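Local coordinates for protein STN1 (Saccharomyces cerevisiae, PDB 3K10) that helps regulate telomere length and protect chromosome ends, restraining telomerase loading through its interaction with Cdc13, here as its C-terminal tandem winged helix-turn-helix piece, at residues S32-L37 against R62-R67; G72-K77 against L87-L92. All coordinates share one frame; numbering follows the deposited sequence.

Contact 1 (S32-L37 against R62-R67); sequences SVVTSL and RDLVNR
Val34 and Leu64 mark the closest backbone approach, with their CA atoms 7.8 Å apart, where two helical segments cross at a steep angle. The axes of 32-37 and 62-67 come within 10.7 Å, and their N-to-C directions differ by 109°, nearer perpendicular than antiparallel. At this spacing the gap is bridged mainly by side chains, chiefly Leu64, and about 203 Å² of surface is buried in all. Leu64 is the central piece. Its CG stands anti to its own carbonyl carbon (chi1 -76°), sending the forked end at the other helix, where each methyl finds a different neighbour. CD1 meets Val33 CG1 at 3.5 Å, the two side chains meeting at a slant, and lies 4.4 Å from Val34 CG1. Val33 offers that methyl because CG1 points directly away from its backbone N (chi1 -178°). The other branch of Leu64 meets Leu37 tip to tip, with Leu64 CD2 3.6 Å from Leu37 CD1. Leu37 CD1 also borders the carboxylate of Asp63, one turn before Arg67 on the same helix; these opposite charges are only loosely paired, Arg67 NE lying 3.7 Å from Asp63 OD2, with the oxygen well out of the guanidinium plane. Replacing Leu64 by an alanine would probably open a gap between the helices, leaving the Val33 and Leu37 methyls without the branches they pack on. Helix 4-12 also borders the contact: Leu7 touches Leu64 and Asn6 touches Val33. These helices belong to the helical core of the first winged helix-turn-helix domain, in which helix 53-69 leads into the wing hairpin, the position a recognition helix holds in classical members of the fold.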
loop_
_atom_site.group_PDB
_atom_site.type_symbol
_atom_site.label_atom_id
_atom_site.label_comp_id
_atom_site.label_asym_id
_atom_site.label_seq_id
_atom_site.Cartn_x
_atom_site.Cartn_y
_atom_site.Cartn_z
ATOM N N SER A 32 5.406 -10.232 -12.805
ATOM C CA SER A 32 5.388 -9.109 -13.747
ATOM C C SER A 32 5.945 -7.850 -13.085
ATOM O O SER A 32 6.632 -7.046 -13.713
ATOM C CB SER A 32 3.958 -8.841 -14.210
ATOM O OG SER A 32 3.293 -10.058 -14.517
ATOM N N VAL A 33 5.642 -7.698 -11.803
ATOM C CA VAL A 33 6.079 -6.554 -11.025
ATOM C C VAL A 33 7.563 -6.627 -10.667
ATOM O O VAL A 33 8.263 -5.613 -10.724
ATOM C CB VAL A 33 5.240 -6.438 -9.727
ATOM C CG1 VAL A 33 5.651 -5.217 -8.937
ATOM C CG2 VAL A 33 3.767 -6.366 -10.074
ATOM N N VAL A 34 8.052 -7.810 -10.299
ATOM C CA VAL A 34 9.466 -7.923 -9.946
ATOM C C VAL A 34 10.328 -7.865 -11.200
ATOM O O VAL A 34 11.370 -7.194 -11.221
ATOM C CB VAL A 34 9.800 -9.229 -9.163
ATOM C CG1 VAL A 34 8.719 -9.513 -8.138
ATOM C CG2 VAL A 34 9.997 -10.390 -10.116
ATOM N N THR A 35 9.904 -8.549 -12.255
ATOM C CA THR A 35 10.692 -8.511 -13.466
ATOM C C THR A 35 10.857 -7.058 -13.899
ATOM O O THR A 35 11.873 -6.695 -14.497
ATOM C CB THR A 35 10.051 -9.328 -14.593
ATOM O OG1 THR A 35 10.055 -10.716 -14.229
ATOM C CG2 THR A 35 10.846 -9.146 -15.897
ATOM N N SER A 36 9.873 -6.220 -13.578
ATOM C CA SER A 36 9.963 -4.810 -13.937
ATOM C C SER A 36 11.043 -4.118 -13.104
ATOM O O SER A 36 11.951 -3.513 -13.661
ATOM C CB SER A 36 8.614 -4.108 -13.742
ATOM O OG SER A 36 8.641 -2.805 -14.311
ATOM N N LEU A 37 10.954 -4.220 -11.775
ATOM C CA LEU A 37 11.950 -3.606 -10.890
ATOM C C LEU A 37 13.285 -4.285 -11.111
ATOM O O LEU A 37 14.335 -3.724 -10.802
ATOM C CB LEU A 37 11.574 -3.765 -9.416
ATOM C CG LEU A 37 11.994 -2.665 -8.424
ATOM C CD1 LEU A 37 12.107 -3.293 -7.046
ATOM C CD2 LEU A 37 13.315 -2.008 -8.803
ATOM N N ARG A 62 12.475 -8.912 -2.663
ATOM C CA ARG A 62 12.600 -8.689 -1.224
ATOM C C ARG A 62 12.454 -7.206 -0.938
ATOM O O ARG A 62 11.853 -6.818 0.052
ATOM C CB ARG A 62 13.944 -9.184 -0.677
ATOM C CG ARG A 62 13.998 -9.190 0.864
ATOM C CD ARG A 62 12.823 -10.016 1.478
ATOM N NE ARG A 62 12.782 -10.014 2.949
ATOM C CZ ARG A 62 11.891 -10.690 3.683
ATOM N NH1 ARG A 62 10.956 -11.428 3.088
ATOM N NH2 ARG A 62 11.936 -10.633 5.016
ATOM N N ASP A 63 13.004 -6.379 -1.816
ATOM C CA ASP A 63 12.920 -4.934 -1.663
ATOM C C ASP A 63 11.447 -4.495 -1.770
ATOM O O ASP A 63 10.949 -3.710 -0.954
ATOM C CB ASP A 63 13.797 -4.261 -2.728
ATOM C CG ASP A 63 13.655 -2.748 -2.750
ATOM O OD1 ASP A 63 13.568 -2.124 -1.665
ATOM O OD2 ASP A 63 13.649 -2.173 -3.865
ATOM N N LEU A 64 10.739 -5.024 -2.758
ATOM C CA LEU A 64 9.335 -4.680 -2.905
ATOM C C LEU A 64 8.547 -5.096 -1.677
ATOM O O LEU A 64 7.636 -4.386 -1.251
ATOM C CB LEU A 64 8.724 -5.355 -4.132
ATOM C CG LEU A 64 9.088 -4.750 -5.484
ATOM C CD1 LEU A 64 8.241 -5.413 -6.567
ATOM C CD2 LEU A 64 8.843 -3.238 -5.457
ATOM N N VAL A 65 8.894 -6.248 -1.109
ATOM C CA VAL A 65 8.188 -6.750 0.065
ATOM C C VAL A 65 8.523 -5.968 1.332
ATOM O O VAL A 65 7.645 -5.736 2.163
ATOM C CB VAL A 65 8.459 -8.264 0.290
ATOM C CG1 VAL A 65 7.958 -8.685 1.643
ATOM C CG2 VAL A 65 7.748 -9.086 -0.779
ATOM N N ASN A 66 9.778 -5.545 1.473
ATOM C CA ASN A 66 10.178 -4.787 2.652
ATOM C C ASN A 66 9.623 -3.382 2.585
ATOM O O ASN A 66 9.375 -2.769 3.614
ATOM C CB ASN A 66 11.708 -4.746 2.797
ATOM C CG ASN A 66 12.289 -6.053 3.384
ATOM O OD1 ASN A 66 13.468 -6.373 3.177
ATOM N ND2 ASN A 66 11.461 -6.800 4.126
ATOM N N ARG A 67 9.418 -2.867 1.377
ATOM C CA ARG A 67 8.872 -1.519 1.229
ATOM C C ARG A 67 7.560 -1.416 1.996
ATOM O O ARG A 67 7.287 -0.410 2.639
ATOM C CB ARG A 67 8.625 -1.186 -0.245
ATOM C CG ARG A 67 9.881 -0.826 -1.039
ATOM C CD ARG A 67 9.570 -0.459 -2.496
ATOM N NE ARG A 67 10.751 0.046 -3.198
ATOM C CZ ARG A 67 10.758 0.493 -4.455
ATOM N NH1 ARG A 67 9.640 0.503 -5.174
ATOM N NH2 ARG A 67 11.886 0.935 -4.996
#

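Contact 2 (G72-K77 against L87-L92); sequences GLIGLK and LPLKNL
Leu73 sits against the first two turns of the helix that begins at Leu87, meeting Leu89 and Leu92 with its side chain and Pro88 with its carbonyl. Leu73 CB lies 3.8 Å from Leu89 CD1 as the two side chains slant past each other. Farther out, Leu73 CD2 reaches Leu92 CD2 at 3.6 Å, and here the side chains cross at about a right angle. Leu89 directs its fork back at the loop because its CG is anti to the backbone N (chi1 -175°), and its other methyl, CD2, is 4.2 Å from Ile74 CG2. Leu89 N and Leu89 CB both lie 3.0 Å from Leu73 O, with no hydrogen bond formed; the Pro88 ring flanks the same oxygen, with CB 3.7 Å away, and its CG lies near Gly75 N. A proline suits this first helical turn, where its missing N-H costs no helix bond. Behind this shell, Gly72 ends the preceding helix in a Schellman motif (phi 83°), turning the chain toward Leu73. Met8 and Leu11 of helix 4-12 cover Leu89, while Val135 of helix 129-146 touches both Leu73 and Leu92. Gly75 is tied to Asp85 by backbone bonds of the wing hairpin. The contact forms part of the apolar joint between tandem winged helix-turn-helix domains, where the entry to the first wing packs on the opening helix of the second.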
loop_
_atom_site.group_PDB
_atom_site.type_symbol
_atom_site.label_atom_id
_atom_site.label_comp_id
_atom_site.label_asym_id
_atom_site.label_seq_id
_atom_site.Cartn_x
_atom_site.Cartn_y
_atom_site.Cartn_z
ATOM N N GLY A 72 4.456 -0.596 7.549
ATOM C CA GLY A 72 3.430 -1.243 8.345
ATOM C C GLY A 72 2.204 -1.754 7.613
ATOM O O GLY A 72 1.260 -2.191 8.253
ATOM N N LEU A 73 2.200 -1.725 6.287
ATOM C CA LEU A 73 1.028 -2.179 5.540
ATOM C C LEU A 73 0.822 -3.694 5.603
ATOM O O LEU A 73 -0.303 -4.177 5.518
ATOM C CB LEU A 73 1.107 -1.704 4.089
ATOM C CG LEU A 73 1.115 -0.172 3.928
ATOM C CD1 LEU A 73 1.282 0.194 2.452
ATOM C CD2 LEU A 73 -0.188 0.421 4.478
ATOM N N ILE A 74 1.908 -4.442 5.730
ATOM C CA ILE A 74 1.808 -5.885 5.867
ATOM C C ILE A 74 2.722 -6.228 7.026
ATOM O O ILE A 74 3.714 -5.530 7.284
ATOM C CB ILE A 74 2.296 -6.667 4.620
ATOM C CG1 ILE A 74 3.780 -6.389 4.371
ATOM C CG2 ILE A 74 1.442 -6.309 3.413
ATOM C CD1 ILE A 74 4.398 -7.285 3.319
ATOM N N GLY A 75 2.383 -7.292 7.736
ATOM C CA GLY A 75 3.209 -7.684 8.848
ATOM C C GLY A 75 3.915 -8.989 8.591
ATOM O O GLY A 75 3.396 -9.870 7.904
ATOM N N LEU A 76 5.121 -9.108 9.121
ATOM C CA LEU A 76 5.845 -10.345 8.982
ATOM C C LEU A 76 5.306 -11.163 10.157
ATOM O O LEU A 76 5.803 -11.056 11.274
ATOM C CB LEU A 76 7.353 -10.107 9.113
ATOM C CG LEU A 76 8.214 -11.377 9.158
ATOM C CD1 LEU A 76 7.742 -12.359 8.083
ATOM C CD2 LEU A 76 9.684 -11.021 8.979
ATOM N N LYS A 77 4.269 -11.961 9.901
ATOM C CA LYS A 77 3.647 -12.770 10.944
ATOM C C LYS A 77 4.586 -13.753 11.619
ATOM O O LYS A 77 4.515 -13.941 12.829
ATOM C CB LYS A 77 2.456 -13.546 10.387
ATOM C CG LYS A 77 1.687 -14.293 11.466
ATOM C CD LYS A 77 0.533 -15.095 10.881
ATOM C CE LYS A 77 -0.439 -15.511 11.973
ATOM N NZ LYS A 77 -1.032 -14.319 12.677
ATOM N N LEU A 87 -3.752 -8.933 6.932
ATOM C CA LEU A 87 -4.848 -8.232 7.590
ATOM C C LEU A 87 -4.618 -6.733 7.848
ATOM O O LEU A 87 -5.522 -5.920 7.637
ATOM C CB LEU A 87 -5.206 -8.945 8.892
ATOM C CG LEU A 87 -5.702 -10.372 8.659
ATOM C CD1 LEU A 87 -5.997 -11.050 9.990
ATOM C CD2 LEU A 87 -6.947 -10.328 7.784
ATOM N N PRO A 88 -3.417 -6.350 8.313
ATOM C CA PRO A 88 -3.163 -4.928 8.566
ATOM C C PRO A 88 -3.482 -4.082 7.334
ATOM O O PRO A 88 -3.956 -2.946 7.439
ATOM C CB PRO A 88 -1.677 -4.901 8.911
ATOM C CG PRO A 88 -1.492 -6.231 9.602
ATOM C CD PRO A 88 -2.250 -7.165 8.688
ATOM N N LEU A 89 -3.236 -4.652 6.164
ATOM C CA LEU A 89 -3.471 -3.949 4.917
ATOM C C LEU A 89 -4.951 -3.882 4.588
ATOM O O LEU A 89 -5.449 -2.864 4.097
ATOM C CB LEU A 89 -2.716 -4.638 3.774
ATOM C CG LEU A 89 -2.765 -3.947 2.411
ATOM C CD1 LEU A 89 -2.245 -2.501 2.513
ATOM C CD2 LEU A 89 -1.933 -4.759 1.442
ATOM N N LYS A 90 -5.652 -4.975 4.858
ATOM C CA LYS A 90 -7.073 -5.028 4.582
ATOM C C LYS A 90 -7.864 -4.173 5.559
ATOM O O LYS A 90 -8.911 -3.644 5.211
ATOM C CB LYS A 90 -7.561 -6.477 4.607
ATOM C CG LYS A 90 -7.026 -7.305 3.451
ATOM C CD LYS A 90 -7.784 -8.621 3.316
ATOM C CE LYS A 90 -7.303 -9.427 2.133
ATOM N NZ LYS A 90 -5.866 -9.752 2.293
ATOM N N ASN A 91 -7.368 -4.034 6.779
ATOM C CA ASN A 91 -8.055 -3.228 7.777
ATOM C C ASN A 91 -7.797 -1.763 7.534
ATOM O O ASN A 91 -8.678 -0.921 7.706
ATOM C CB ASN A 91 -7.579 -3.589 9.180
ATOM C CG ASN A 91 -8.064 -4.936 9.611
ATOM O OD1 ASN A 91 -9.264 -5.190 9.624
ATOM N ND2 ASN A 91 -7.143 -5.812 9.968
ATOM N N LEU A 92 -6.569 -1.463 7.146
ATOM C CA LEU A 92 -6.196 -0.101 6.886
ATOM C C LEU A 92 -7.003 0.401 5.693
ATOM O O LEU A 92 -7.385 1.568 5.655
ATOM C CB LEU A 92 -4.694 -0.032 6.636
ATOM C CG LEU A 92 -3.993 1.292 6.963
ATOM C CD1 LEU A 92 -4.578 1.934 8.206
ATOM C CD2 LEU A 92 -2.508 1.018 7.164
#

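The two contacts follow in series along the chain, contact 1 closing before contact 2 opens, with centres about 17 Å apart. Helix 53-69 supplies half of contact 1 and then runs on to the loop and strand 75-78 of contact 2; the two meet where Val65 O lies 3.8 Å from Ile74 CD1. Helix 4-12 touches both, so one helix borders the core and the joint alike. Contact 1 lies wholly inside the first winged helix-turn-helix domain, whereas contact 2 joins the segment leading into that domain's wing to helix 87-106 of the second. Together they span from a domain interior to the junction between the two domains, in the C-terminal region that seems to mediate telomere-specific function.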